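Local coordinates for protein extracellular sialidase/neuraminidase, putative (Aspergillus fumigatus, PDB 2XZI) that probably releases terminal sialic acids, with the deaminated sugar KDN as its preferred substrate, as a secreted fungal sialidase (KDNase), at residues N104-V109 / D183-G188; F118-G123 / G149-Y154; K173-D178 / R205-R210; P201-N206 / A226-T231; N243-Q248 / D273-G278. All blocks are in the same frame, centred on the assembly; numbering follows the deposited sequence. Where two conformers were deposited one is given.

Six antiparallel sheets of a sialidase beta-propeller follow one another along the chain; four of the five contacts join successive parts of it, and contact 2 lies within one sheet. Contact 1 closes the loop from strand 101-109 to 183-188. Contact 2, whose segments both fall within that loop, pairs the middle strands of the sheet that strand 101-109 begins. Contact 3 crosses contact 1: it opens at 173-178, before 183-188, and closes on strand 205-210 of the next sheet. Contact 4 shares Arg205 and Asn206 with it and joins that sheet to the loop entering strand 230-234. Contact 5 follows in series, linking strand 240-244 to the loop before strand 279-284. Contacts 4 and 5 reach bound KDN.

Contact 1: residues N104-V109 / D183-G188; sequences NPTPVV and DAVGPG
Asn104 and Val185 meet through a side-chain to backbone bond: ND2 of Asn104 donates to O of Val185 at 3.0 Å, with the acceptor close to the amide plane. The other amide atom, OD1, is taken by Arg151, so both ends of this buried amide are engaged. The second hydrogen bond is between backbones, Gly188 N donating to Pro105 O at 3.0 Å. Thr106 OG1, anti to the carbonyl carbon and beside the backbone N (chi1 -48°), donates to Asn104 O (3.0 Å) from above that carbonyl's plane and packs 3.3 Å from Gly186 CA. Gly188 O has no polar partner and rests against CD of Pro107 at 3.1 Å. A cis peptide precedes Pro187, whose CB lies 3.8 Å from Pro105 O. In the propeller the contact is wholly buried: strand 101-109 is first in its sheet, paired with strand 115-122, while Val185 and Thr106 both pack on Ile200 of strand 198-202 in the next sheet, and Pro187 touches Ile40 of strand 37-45.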
# COMPACT_ATOMS: atom_id res chain seq x y z
N ASN A 104 -6.95 -4.39 2.47
CA ASN A 104 -5.51 -4.65 2.39
C ASN A 104 -5.01 -4.87 0.95
O ASN A 104 -4.34 -5.85 0.65
CB ASN A 104 -5.13 -5.87 3.25
CG ASN A 104 -5.09 -5.56 4.72
OD1 ASN A 104 -6.14 -5.32 5.35
ND2 ASN A 104 -3.90 -5.51 5.28
N PRO A 105 -5.35 -3.96 0.02
CA PRO A 105 -4.89 -4.23 -1.35
C PRO A 105 -3.37 -4.37 -1.44
O PRO A 105 -2.63 -3.51 -0.96
CB PRO A 105 -5.36 -2.99 -2.13
CG PRO A 105 -5.47 -1.93 -1.08
CD PRO A 105 -5.99 -2.63 0.12
N THR A 106 -2.92 -5.48 -2.04
CA THR A 106 -1.49 -5.75 -2.22
C THR A 106 -1.26 -6.29 -3.64
O THR A 106 -1.22 -7.50 -3.86
CB THR A 106 -0.95 -6.71 -1.14
OG1 THR A 106 -1.40 -6.26 0.14
CG2 THR A 106 0.57 -6.75 -1.13
N PRO A 107 -1.11 -5.37 -4.60
CA PRO A 107 -0.95 -5.73 -6.02
C PRO A 107 0.49 -6.05 -6.39
O PRO A 107 1.43 -5.53 -5.77
CB PRO A 107 -1.44 -4.48 -6.75
CG PRO A 107 -1.07 -3.36 -5.81
CD PRO A 107 -1.34 -3.92 -4.43
N VAL A 108 0.67 -6.87 -7.42
CA VAL A 108 1.96 -7.05 -8.07
C VAL A 108 1.73 -7.30 -9.56
O VAL A 108 0.87 -8.10 -9.93
CB VAL A 108 2.80 -8.19 -7.41
CG1 VAL A 108 2.05 -9.54 -7.43
CG2 VAL A 108 4.22 -8.28 -8.02
N VAL A 109 2.52 -6.63 -10.38
CA VAL A 109 2.43 -6.78 -11.82
C VAL A 109 3.41 -7.87 -12.25
O VAL A 109 4.60 -7.79 -11.98
CB VAL A 109 2.73 -5.46 -12.56
CG1 VAL A 109 2.67 -5.68 -14.08
CG2 VAL A 109 1.77 -4.34 -12.12
N ASP A 183 -5.28 -11.77 10.36
CA ASP A 183 -4.29 -11.88 9.30
C ASP A 183 -4.27 -10.57 8.54
O ASP A 183 -5.19 -9.74 8.68
CB ASP A 183 -4.61 -13.03 8.32
CG ASP A 183 -3.48 -13.29 7.33
OD1 ASP A 183 -2.30 -13.00 7.68
OD2 ASP A 183 -3.78 -13.77 6.20
N ALA A 184 -3.22 -10.37 7.75
CA ALA A 184 -3.10 -9.22 6.86
C ALA A 184 -2.17 -9.57 5.74
O ALA A 184 -1.19 -10.29 5.94
CB ALA A 184 -2.58 -7.99 7.61
N VAL A 185 -2.47 -9.07 4.54
CA VAL A 185 -1.49 -9.05 3.44
C VAL A 185 -1.13 -7.59 3.17
O VAL A 185 -1.99 -6.69 3.28
CB VAL A 185 -2.02 -9.77 2.17
CG1 VAL A 185 -3.32 -9.13 1.64
CG2 VAL A 185 -0.93 -9.88 1.10
N GLY A 186 0.15 -7.34 2.88
CA GLY A 186 0.62 -5.96 2.71
C GLY A 186 0.18 -5.08 3.88
O GLY A 186 0.39 -5.43 5.03
N PRO A 187 -0.49 -3.95 3.61
CA PRO A 187 -0.95 -3.50 2.30
C PRO A 187 0.10 -2.67 1.58
O PRO A 187 0.99 -2.10 2.21
CB PRO A 187 -2.14 -2.63 2.66
CG PRO A 187 -1.75 -1.99 3.98
CD PRO A 187 -0.99 -3.10 4.70
N GLY A 188 -0.02 -2.58 0.25
CA GLY A 188 0.88 -1.74 -0.52
C GLY A 188 1.25 -2.39 -1.83
O GLY A 188 0.64 -2.11 -2.85

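Contact 2: residues F118-G123 / G149-Y154; sequences FLSWNG and GRRHLY
Trp121 turns the edge of its six-membered ring to the face of His152, a T-shaped pair with planes at 87° and CE3 of Trp121 3.6 Å from CD2 of His152. Tyr154 in turn points its edge at the five-membered ring of Trp121 in an offset edge-to-face pair, Tyr154 CE1 lying 4.1 Å from Trp121 CG; Tyr154 CD1 also packs on Trp121 CB at 3.8 Å. Gly123 N lies over one face of the indole. The guanidinium of Arg151 carries Ser120 CB on one face and Asn122 OD1 at its edge; Arg151 NH1 reaches Asn122 OD1 at 3.0 Å, in the plane of the amide carbonyl. Bends at chi2 (-93°) and chi3 (-77°) fold the arginine back toward Asn122, while its NE is held by Asp183 O and the guanidinium makes a cation-pi contact with Trp182. Between the aromatic cluster on one face and Ser120 with Arg151 on the other runs the antiparallel ladder. Leu119 with Tyr154 and Trp121 with His152 are hydrogen-bonded pairs, the shortest link being His152 N to Trp121 O at 2.8 Å; Ser120 with Leu153 is the non-hydrogen-bonded pair between them. Strands 115-122 and 152-158 are the middle two of a four-stranded propeller sheet, flanked by 101-109 and 169-170; on the Ser120 face, Leu153 packs on Leu175 of helix 172-175 and Ile207 of strand 205-210.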
# COMPACT_ATOMS: atom_id res chain seq x y z
N PHE A 118 -3.67 -9.38 -4.21
CA PHE A 118 -4.00 -10.06 -2.96
C PHE A 118 -4.79 -9.13 -2.05
O PHE A 118 -4.57 -7.93 -2.04
CB PHE A 118 -2.72 -10.52 -2.25
CG PHE A 118 -2.02 -11.68 -2.92
CD1 PHE A 118 -1.09 -11.48 -3.94
CD2 PHE A 118 -2.33 -13.00 -2.53
CE1 PHE A 118 -0.46 -12.58 -4.57
CE2 PHE A 118 -1.70 -14.09 -3.16
CZ PHE A 118 -0.77 -13.87 -4.17
N LEU A 119 -5.72 -9.71 -1.29
CA LEU A 119 -6.63 -8.94 -0.44
C LEU A 119 -6.91 -9.72 0.83
O LEU A 119 -6.82 -10.94 0.81
CB LEU A 119 -8.00 -8.74 -1.12
CG LEU A 119 -8.08 -8.09 -2.48
CD1 LEU A 119 -9.47 -8.27 -3.10
CD2 LEU A 119 -7.76 -6.62 -2.35
N SER A 120 -7.27 -9.01 1.89
CA SER A 120 -7.80 -9.60 3.11
C SER A 120 -9.32 -9.40 3.16
O SER A 120 -9.85 -8.44 2.58
CB SER A 120 -7.14 -8.95 4.33
OG SER A 120 -5.73 -9.18 4.37
N TRP A 121 -10.00 -10.33 3.84
CA TRP A 121 -11.44 -10.23 4.05
C TRP A 121 -11.75 -10.62 5.48
O TRP A 121 -11.08 -11.50 6.05
CB TRP A 121 -12.15 -11.21 3.10
CG TRP A 121 -13.62 -11.28 3.29
CD1 TRP A 121 -14.55 -10.52 2.65
CD2 TRP A 121 -14.36 -12.18 4.15
NE1 TRP A 121 -15.81 -10.86 3.06
CE2 TRP A 121 -15.73 -11.88 3.98
CE3 TRP A 121 -13.99 -13.19 5.07
CZ2 TRP A 121 -16.74 -12.56 4.68
CZ3 TRP A 121 -15.01 -13.86 5.77
CH2 TRP A 121 -16.36 -13.53 5.57
N ASN A 122 -12.78 -10.01 6.05
CA ASN A 122 -13.45 -10.55 7.24
C ASN A 122 -14.95 -10.31 7.13
O ASN A 122 -15.41 -9.45 6.35
CB ASN A 122 -12.89 -10.01 8.58
CG ASN A 122 -12.91 -8.50 8.66
OD1 ASN A 122 -11.90 -7.85 8.40
ND2 ASN A 122 -14.06 -7.93 9.02
N GLY A 123 -15.70 -11.05 7.93
CA GLY A 123 -17.15 -10.97 7.92
C GLY A 123 -17.74 -9.68 8.43
O GLY A 123 -17.08 -8.94 9.17
N GLY A 149 -15.26 -16.57 11.27
CA GLY A 149 -14.77 -15.44 12.06
C GLY A 149 -13.32 -15.03 11.87
O GLY A 149 -12.86 -14.08 12.50
N ARG A 150 -12.58 -15.73 11.01
CA ARG A 150 -11.15 -15.46 10.81
C ARG A 150 -10.95 -14.52 9.65
O ARG A 150 -11.86 -14.32 8.84
CB ARG A 150 -10.33 -16.73 10.57
CG ARG A 150 -10.62 -17.46 9.26
CD ARG A 150 -9.87 -18.79 9.15
NE ARG A 150 -8.42 -18.60 9.13
CZ ARG A 150 -7.52 -19.50 8.74
NH1 ARG A 150 -7.88 -20.70 8.31
NH2 ARG A 150 -6.23 -19.19 8.76
N ARG A 151 -9.76 -13.94 9.58
CA ARG A 151 -9.38 -13.17 8.40
C ARG A 151 -8.97 -14.12 7.27
O ARG A 151 -8.16 -15.04 7.47
CB ARG A 151 -8.27 -12.19 8.75
CG ARG A 151 -8.76 -11.06 9.65
CD ARG A 151 -9.17 -9.85 8.82
NE ARG A 151 -7.97 -9.13 8.37
CZ ARG A 151 -7.99 -8.01 7.66
NH1 ARG A 151 -9.14 -7.49 7.25
NH2 ARG A 151 -6.84 -7.44 7.35
N HIS A 152 -9.56 -13.91 6.10
CA HIS A 152 -9.27 -14.71 4.89
C HIS A 152 -8.31 -13.97 3.99
O HIS A 152 -8.16 -12.77 4.11
CB HIS A 152 -10.55 -15.03 4.12
CG HIS A 152 -11.46 -15.99 4.83
ND1 HIS A 152 -11.93 -17.13 4.23
CD2 HIS A 152 -11.98 -15.97 6.08
CE1 HIS A 152 -12.69 -17.79 5.09
NE2 HIS A 152 -12.75 -17.10 6.21
N LEU A 153 -7.66 -14.72 3.11
CA LEU A 153 -6.76 -14.20 2.10
C LEU A 153 -7.32 -14.58 0.75
O LEU A 153 -7.52 -15.77 0.46
CB LEU A 153 -5.35 -14.80 2.28
CG LEU A 153 -4.33 -14.35 1.23
CD1 LEU A 153 -3.86 -12.95 1.58
CD2 LEU A 153 -3.15 -15.27 1.21
N TYR A 154 -7.60 -13.56 -0.05
CA TYR A 154 -8.16 -13.72 -1.38
C TYR A 154 -7.21 -13.26 -2.46
O TYR A 154 -6.35 -12.40 -2.23
CB TYR A 154 -9.43 -12.89 -1.45
CG TYR A 154 -10.67 -13.62 -0.95
CD1 TYR A 154 -11.05 -13.58 0.40
CD2 TYR A 154 -11.48 -14.33 -1.83
CE1 TYR A 154 -12.21 -14.22 0.83
CE2 TYR A 154 -12.64 -14.97 -1.39
CZ TYR A 154 -12.99 -14.93 -0.07
OH TYR A 154 -14.15 -15.56 0.35
O HOH W 1 -5.62 -11.81 5.04
O HOH W 2 -14.51 -13.15 9.37

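Contact 3: residues K173-D178 / R205-R210; sequences KELTPD and RNIIGR. With NO2 (nitrite ion), chain H.
Arg205 leaves its strand with CG wedged between the backbone N and the carbonyl carbon (chi1 73°), then runs extended to NE, and a turn at chi4 (-81°) presents the side of the guanidinium to Leu175 O. The grip is side-on, with two nitrogens on one oxygen: Arg205 NE donates to Leu175 O at 2.9 Å in the carbonyl plane, and Arg205 NH2 to the same oxygen at 3.2 Å from above it. Pro177 CD lies over one face of the Arg205 guanidinium, 4.0 Å from Arg205 NE. Two residues on, Ile207 offers CG2 to Leu175 CD1 at 4.1 Å, the two side chains crossing at about a right angle. At the far end of the strand Arg210 holds a nitrite ion, probably from the crystallisation liquor, with NH1 on O2 (3.0 Å) and NH2 on O1 (3.1 Å); Ser219 adds another bond. The contact thus fastens helix 172-175, where the chain leaves it at Thr176, onto strand 205-210 of the next propeller sheet. Since Arg205 NH1 also salt-bridges Asp183, one buried cation binds a helix-terminal carbonyl and a carboxylate, which probably stabilises its charge.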
# COMPACT_ATOMS: atom_id res chain seq x y z
N LYS A 173 -6.82 -21.42 3.01
CA LYS A 173 -6.38 -22.75 3.44
C LYS A 173 -5.00 -23.10 2.89
O LYS A 173 -4.30 -23.91 3.49
CB LYS A 173 -7.40 -23.81 3.05
CG LYS A 173 -8.72 -23.67 3.74
CD LYS A 173 -8.63 -24.01 5.23
CE LYS A 173 -8.18 -25.45 5.45
NZ LYS A 173 -8.62 -25.93 6.79
N GLU A 174 -4.63 -22.48 1.78
CA GLU A 174 -3.38 -22.75 1.10
C GLU A 174 -2.24 -21.85 1.62
O GLU A 174 -1.08 -22.29 1.72
CB GLU A 174 -3.57 -22.56 -0.41
CG GLU A 174 -4.44 -23.63 -1.10
CD GLU A 174 -5.95 -23.54 -0.81
OE1 GLU A 174 -6.48 -22.43 -0.54
OE2 GLU A 174 -6.62 -24.60 -0.87
N LEU A 175 -2.56 -20.60 1.93
CA LEU A 175 -1.52 -19.58 2.14
C LEU A 175 -1.58 -18.86 3.47
O LEU A 175 -0.75 -17.96 3.73
CB LEU A 175 -1.54 -18.55 1.00
CG LEU A 175 -1.30 -19.09 -0.41
CD1 LEU A 175 -1.49 -18.03 -1.47
CD2 LEU A 175 0.08 -19.73 -0.55
N THR A 176 -2.54 -19.23 4.31
CA THR A 176 -2.56 -18.73 5.70
C THR A 176 -2.37 -19.92 6.63
O THR A 176 -3.02 -20.95 6.46
CB THR A 176 -3.87 -17.99 6.02
OG1 THR A 176 -4.12 -17.03 4.99
CG2 THR A 176 -3.78 -17.27 7.38
N PRO A 177 -1.47 -19.79 7.63
CA PRO A 177 -1.33 -20.96 8.52
C PRO A 177 -2.63 -21.30 9.24
O PRO A 177 -3.44 -20.42 9.56
CB PRO A 177 -0.28 -20.50 9.52
CG PRO A 177 0.54 -19.45 8.75
CD PRO A 177 -0.46 -18.74 7.90
N ASP A 178 -2.80 -22.60 9.50
CA ASP A 178 -3.97 -23.08 10.21
C ASP A 178 -4.02 -22.56 11.65
O ASP A 178 -2.99 -22.34 12.29
CB ASP A 178 -4.01 -24.62 10.21
CG ASP A 178 -4.28 -25.21 8.84
OD1 ASP A 178 -4.83 -24.53 7.94
OD2 ASP A 178 -3.98 -26.42 8.66
N ARG A 205 5.01 -13.61 7.31
CA ARG A 205 5.39 -14.48 6.19
C ARG A 205 5.48 -13.70 4.90
O ARG A 205 4.88 -12.63 4.78
CB ARG A 205 4.36 -15.60 6.04
CG ARG A 205 3.01 -15.17 5.45
CD ARG A 205 1.93 -16.13 5.92
NE ARG A 205 0.62 -15.98 5.28
CZ ARG A 205 -0.31 -15.09 5.59
NH1 ARG A 205 -0.10 -14.14 6.50
NH2 ARG A 205 -1.49 -15.14 4.96
N ASN A 206 6.25 -14.23 3.95
CA ASN A 206 6.13 -13.82 2.55
C ASN A 206 5.35 -14.88 1.78
O ASN A 206 5.45 -16.07 2.08
CB ASN A 206 7.49 -13.66 1.88
CG ASN A 206 8.32 -12.57 2.48
OD1 ASN A 206 7.82 -11.49 2.79
ND2 ASN A 206 9.62 -12.82 2.58
N ILE A 207 4.59 -14.44 0.79
CA ILE A 207 3.98 -15.35 -0.17
C ILE A 207 4.85 -15.31 -1.41
O ILE A 207 5.15 -14.24 -1.93
CB ILE A 207 2.53 -14.93 -0.47
CG1 ILE A 207 1.67 -15.11 0.78
CG2 ILE A 207 1.94 -15.77 -1.61
CD1 ILE A 207 0.40 -14.29 0.79
N ILE A 208 5.30 -16.48 -1.87
CA ILE A 208 6.21 -16.55 -2.99
C ILE A 208 5.51 -17.15 -4.19
O ILE A 208 4.87 -18.21 -4.07
CB ILE A 208 7.44 -17.43 -2.65
CG1 ILE A 208 7.98 -17.12 -1.24
CG2 ILE A 208 8.49 -17.33 -3.76
CD1 ILE A 208 8.49 -15.68 -1.01
N GLY A 209 5.64 -16.48 -5.33
CA GLY A 209 5.10 -16.99 -6.57
C GLY A 209 6.22 -17.46 -7.46
O GLY A 209 7.18 -16.73 -7.70
N ARG A 210 6.07 -18.69 -7.97
CA ARG A 210 7.06 -19.28 -8.86
C ARG A 210 6.40 -19.80 -10.13
O ARG A 210 5.18 -20.03 -10.17
CB ARG A 210 7.81 -20.42 -8.14
CG ARG A 210 8.74 -19.93 -7.03
CD ARG A 210 9.54 -21.11 -6.48
NE ARG A 210 10.54 -20.73 -5.48
CZ ARG A 210 10.28 -20.59 -4.19
NH1 ARG A 210 9.04 -20.72 -3.74
NH2 ARG A 210 11.25 -20.30 -3.34
N NO2 H . 9.85 -20.56 0.30
O1 NO2 H . 10.98 -19.87 -0.33
O2 NO2 H . 8.99 -21.14 -0.73

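Contact 4: residues P201-N206 / A226-T231; sequences PAMGRN and AGAEGT. With KDM (deamino-alpha-neuraminic acid), chain C.
Pro201 stands over Gly230, its ring CG 3.5 Å from Gly230 O, where one sheet of the sialidase propeller meets the next. Ala202 begins a type II beta turn through Met203 and Gly204 to Arg205, which reverses the chain between strands 198-202 and 205-210; Ala202 N donates to Arg205 O, while the return bond from Arg205 N is weak. At the turn's crest Met203 lies across Ala228: CB is 3.5 Å from Ala228 O, and CA makes a CA-H...O contact with Gly227 O. With CG placed opposite the backbone N (chi1 168°) and the chain extended beyond it, Met203 SD passes Ala228 CB at 4.2 Å. Gly204, at the positive phi common for the third position of a type II turn, supplies the one hydrogen bond across the contact, from its N to Gly227 O, and its CA rests on Ala226 CB at 3.9 Å. Arg205 points away from 226-231; Arg205 NH1 donates to Met203 O, in the carbonyl plane and on a lone pair, and also salt-bridges Asp183. Gly227 N is held in turn by Asp244. Along the same loop Glu229 extends into the KDN pocket, where OE1 is bridged to Arg245 and OE2 is hydrogen-bonded to OH of Tyr338; OE2 of Glu229 lies 3.4 Å from C6 of the sugar.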
# COMPACT_ATOMS: atom_id res chain seq x y z
N PRO A 201 4.51 -9.43 0.52
CA PRO A 201 4.68 -9.42 1.97
C PRO A 201 3.35 -9.60 2.67
O PRO A 201 2.33 -9.05 2.24
CB PRO A 201 5.24 -8.02 2.25
CG PRO A 201 4.62 -7.16 1.18
CD PRO A 201 4.52 -8.06 -0.04
N ALA A 202 3.35 -10.35 3.76
CA ALA A 202 2.16 -10.58 4.57
C ALA A 202 2.50 -10.70 6.04
O ALA A 202 3.69 -10.69 6.43
CB ALA A 202 1.41 -11.82 4.08
N MET A 203 1.47 -10.83 6.86
CA MET A 203 1.68 -10.96 8.30
C MET A 203 2.49 -12.24 8.59
O MET A 203 2.10 -13.32 8.18
CB MET A 203 0.34 -11.01 9.02
CG MET A 203 0.44 -11.45 10.48
SD MET A 203 -1.13 -11.19 11.30
CE MET A 203 -1.06 -12.39 12.62
N GLY A 204 3.63 -12.09 9.27
CA GLY A 204 4.46 -13.23 9.69
C GLY A 204 5.07 -14.06 8.57
O GLY A 204 5.62 -15.13 8.83
N ARG A 205 5.01 -13.61 7.31
CA ARG A 205 5.39 -14.48 6.19
C ARG A 205 5.48 -13.70 4.90
O ARG A 205 4.88 -12.63 4.78
CB ARG A 205 4.36 -15.60 6.04
CG ARG A 205 3.01 -15.17 5.45
CD ARG A 205 1.93 -16.13 5.92
NE ARG A 205 0.62 -15.98 5.28
CZ ARG A 205 -0.31 -15.09 5.59
NH1 ARG A 205 -0.10 -14.14 6.50
NH2 ARG A 205 -1.49 -15.14 4.96
N ASN A 206 6.25 -14.23 3.95
CA ASN A 206 6.13 -13.82 2.55
C ASN A 206 5.35 -14.88 1.78
O ASN A 206 5.45 -16.07 2.08
CB ASN A 206 7.49 -13.66 1.88
CG ASN A 206 8.32 -12.57 2.48
OD1 ASN A 206 7.82 -11.49 2.79
ND2 ASN A 206 9.62 -12.82 2.58
N ALA A 226 8.53 -11.18 12.13
CA ALA A 226 7.91 -10.24 11.18
C ALA A 226 6.69 -9.58 11.78
O ALA A 226 6.05 -10.12 12.69
CB ALA A 226 7.56 -10.94 9.86
N GLY A 227 6.36 -8.41 11.26
CA GLY A 227 5.15 -7.72 11.67
C GLY A 227 3.89 -8.19 10.96
O GLY A 227 3.92 -9.11 10.12
N ALA A 228 2.77 -7.56 11.32
CA ALA A 228 1.51 -7.78 10.64
C ALA A 228 1.48 -7.07 9.28
O ALA A 228 0.95 -7.62 8.33
CB ALA A 228 0.35 -7.31 11.52
N GLU A 229 2.02 -5.85 9.21
CA GLU A 229 2.01 -5.06 7.98
C GLU A 229 3.43 -4.86 7.48
O GLU A 229 4.18 -4.03 8.00
CB GLU A 229 1.33 -3.70 8.19
CG GLU A 229 -0.16 -3.77 8.41
CD GLU A 229 -0.82 -2.41 8.59
OE1 GLU A 229 -0.10 -1.40 8.82
OE2 GLU A 229 -2.06 -2.37 8.44
N GLY A 230 3.81 -5.66 6.50
CA GLY A 230 5.15 -5.65 5.97
C GLY A 230 5.29 -5.04 4.60
O GLY A 230 4.32 -4.92 3.85
N THR A 231 6.52 -4.63 4.30
CA THR A 231 6.96 -4.19 2.98
C THR A 231 8.15 -5.04 2.57
O THR A 231 8.88 -5.54 3.42
CB THR A 231 7.36 -2.68 2.90
OG1 THR A 231 8.67 -2.45 3.45
CG2 THR A 231 6.34 -1.78 3.60
C2 KDM C . -5.03 0.27 11.14
C1 KDM C . -4.25 1.56 11.37
C3 KDM C . -5.66 0.27 9.73
C4 KDM C . -5.86 -1.16 9.15
C5 KDM C . -5.77 -2.29 10.18
C6 KDM C . -4.41 -2.19 10.92
C7 KDM C . -4.31 -3.13 12.13
C8 KDM C . -2.88 -3.12 12.70
C9 KDM C . -2.78 -4.00 13.94
O5 KDM C . -5.95 -3.59 9.55
O1A KDM C . -4.55 2.57 10.69
O1B KDM C . -3.38 1.51 12.27
O4 KDM C . -7.15 -1.20 8.54
O6 KDM C . -4.11 -0.83 11.38
O7 KDM C . -5.23 -2.69 13.13
O8 KDM C . -1.94 -3.61 11.74
O9 KDM C . -3.00 -5.36 13.51
O2 KDM C . -6.06 0.28 12.14

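Contact 5: residues N243-Q248 / D273-G278; sequences NDRPSQ and DPACQG. With KDM (deamino-alpha-neuraminic acid), chain C.
Arg245 lies along the loop 275-277, and the contact is made by packing, with no hydrogen bond between the segments. Arg245 CG sits 3.5 Å from Cys276 O, and one face of the Arg245 guanidinium rests on Ala275 O, which is hydrogen-bonded by Arg302 instead; O8 of the bound KDN lies over the opposite face. Pro246 adds CD against OD1 of Asp273 at 3.4 Å, and Ala275 CB touches Pro246 O at 3.9 Å. Among the polar links within the loop, Asp273 OD1 accepts from Cys276 N at 2.9 Å on its syn lone pair, an Asx motif that shapes the turn; OD2 is held by Arg252 and Asn295. In the propeller the contact joins the end of strand 240-244 to the link before strand 279-284 and forms part of the sugar pocket. Charge interactions lie there: the extended Arg245 grips carboxylate O1B of KDN from NH2 at 2.9 Å and NH1 at 3.1 Å, and with Arg39 and Arg302 is consistent with the arginine triad by which sialidases bind the sugar carboxylate.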
# COMPACT_ATOMS: atom_id res chain seq x y z
N ASN A 243 10.78 -4.55 5.58
CA ASN A 243 10.73 -3.35 6.40
C ASN A 243 9.30 -3.21 6.89
O ASN A 243 8.38 -2.86 6.14
CB ASN A 243 11.22 -2.14 5.58
CG ASN A 243 11.21 -0.84 6.36
OD1 ASN A 243 10.25 -0.55 7.08
ND2 ASN A 243 12.26 -0.04 6.21
N ASP A 244 9.09 -3.58 8.15
CA ASP A 244 7.76 -3.78 8.69
C ASP A 244 7.38 -2.70 9.69
O ASP A 244 8.24 -2.10 10.36
CB ASP A 244 7.69 -5.14 9.41
CG ASP A 244 7.68 -6.33 8.46
OD1 ASP A 244 8.01 -6.16 7.27
OD2 ASP A 244 7.37 -7.45 8.90
N ARG A 245 6.07 -2.50 9.83
CA ARG A 245 5.50 -1.69 10.89
C ARG A 245 5.76 -2.35 12.24
O ARG A 245 5.50 -3.55 12.42
CB ARG A 245 3.99 -1.60 10.65
CG ARG A 245 3.20 -0.95 11.78
CD ARG A 245 1.74 -0.94 11.41
NE ARG A 245 0.89 -0.51 12.53
CZ ARG A 245 -0.37 -0.10 12.39
NH1 ARG A 245 -0.92 0.03 11.17
NH2 ARG A 245 -1.06 0.25 13.47
N PRO A 246 6.26 -1.56 13.21
CA PRO A 246 6.49 -2.14 14.54
C PRO A 246 5.18 -2.36 15.31
O PRO A 246 4.18 -1.69 15.04
CB PRO A 246 7.31 -1.05 15.24
CG PRO A 246 6.82 0.24 14.61
CD PRO A 246 6.67 -0.14 13.14
N SER A 247 5.19 -3.29 16.27
CA SER A 247 4.02 -3.51 17.13
C SER A 247 3.76 -2.32 18.08
O SER A 247 2.61 -2.03 18.43
CB SER A 247 4.11 -4.84 17.90
OG SER A 247 5.26 -4.92 18.72
N GLN A 248 4.83 -1.63 18.47
CA GLN A 248 4.73 -0.43 19.28
C GLN A 248 5.48 0.71 18.61
O GLN A 248 6.46 0.49 17.88
CB GLN A 248 5.29 -0.66 20.70
CG GLN A 248 4.31 -1.34 21.67
CD GLN A 248 4.45 -2.85 21.75
OE1 GLN A 248 5.50 -3.41 21.39
NE2 GLN A 248 3.41 -3.53 22.22
N ASP A 273 9.14 5.63 13.30
CA ASP A 273 7.82 5.28 12.79
C ASP A 273 6.85 5.29 13.97
O ASP A 273 7.23 4.88 15.07
CB ASP A 273 7.88 3.88 12.16
CG ASP A 273 6.55 3.48 11.53
OD1 ASP A 273 5.68 2.95 12.25
OD2 ASP A 273 6.37 3.73 10.31
N PRO A 274 5.61 5.75 13.76
CA PRO A 274 4.65 5.88 14.87
C PRO A 274 3.72 4.67 14.99
O PRO A 274 2.63 4.79 15.51
CB PRO A 274 3.86 7.13 14.47
CG PRO A 274 3.76 6.99 12.94
CD PRO A 274 5.10 6.39 12.53
N ALA A 275 4.19 3.50 14.53
CA ALA A 275 3.36 2.31 14.39
C ALA A 275 2.29 2.56 13.32
O ALA A 275 1.09 2.72 13.60
CB ALA A 275 2.73 1.88 15.75
N CYS A 276 2.76 2.64 12.08
CA CYS A 276 1.92 2.90 10.92
C CYS A 276 2.54 2.15 9.73
O CYS A 276 3.71 1.82 9.75
CB CYS A 276 1.83 4.42 10.64
SG CYS A 276 0.72 4.92 9.31
N GLN A 277 1.76 1.87 8.70
CA GLN A 277 2.28 1.29 7.48
C GLN A 277 3.25 2.26 6.77
O GLN A 277 3.16 3.47 6.93
CB GLN A 277 1.08 0.87 6.62
CG GLN A 277 1.39 0.26 5.25
CD GLN A 277 1.45 1.29 4.12
OE1 GLN A 277 1.61 2.49 4.35
NE2 GLN A 277 1.31 0.81 2.88
N GLY A 278 4.18 1.70 6.01
CA GLY A 278 5.07 2.48 5.14
C GLY A 278 5.12 1.82 3.78
O GLY A 278 4.40 0.83 3.53
C2 KDM C . -5.03 0.27 11.14
C1 KDM C . -4.25 1.56 11.37
C3 KDM C . -5.66 0.27 9.73
C4 KDM C . -5.86 -1.16 9.15
C5 KDM C . -5.77 -2.29 10.18
C6 KDM C . -4.41 -2.19 10.92
C7 KDM C . -4.31 -3.13 12.13
C8 KDM C . -2.88 -3.12 12.70
C9 KDM C . -2.78 -4.00 13.94
O5 KDM C . -5.95 -3.59 9.55
O1A KDM C . -4.55 2.57 10.69
O1B KDM C . -3.38 1.51 12.27
O4 KDM C . -7.15 -1.20 8.54
O6 KDM C . -4.11 -0.83 11.38
O7 KDM C . -5.23 -2.69 13.13
O8 KDM C . -1.94 -3.61 11.74
O9 KDM C . -3.00 -5.36 13.51
O2 KDM C . -6.06 0.28 12.14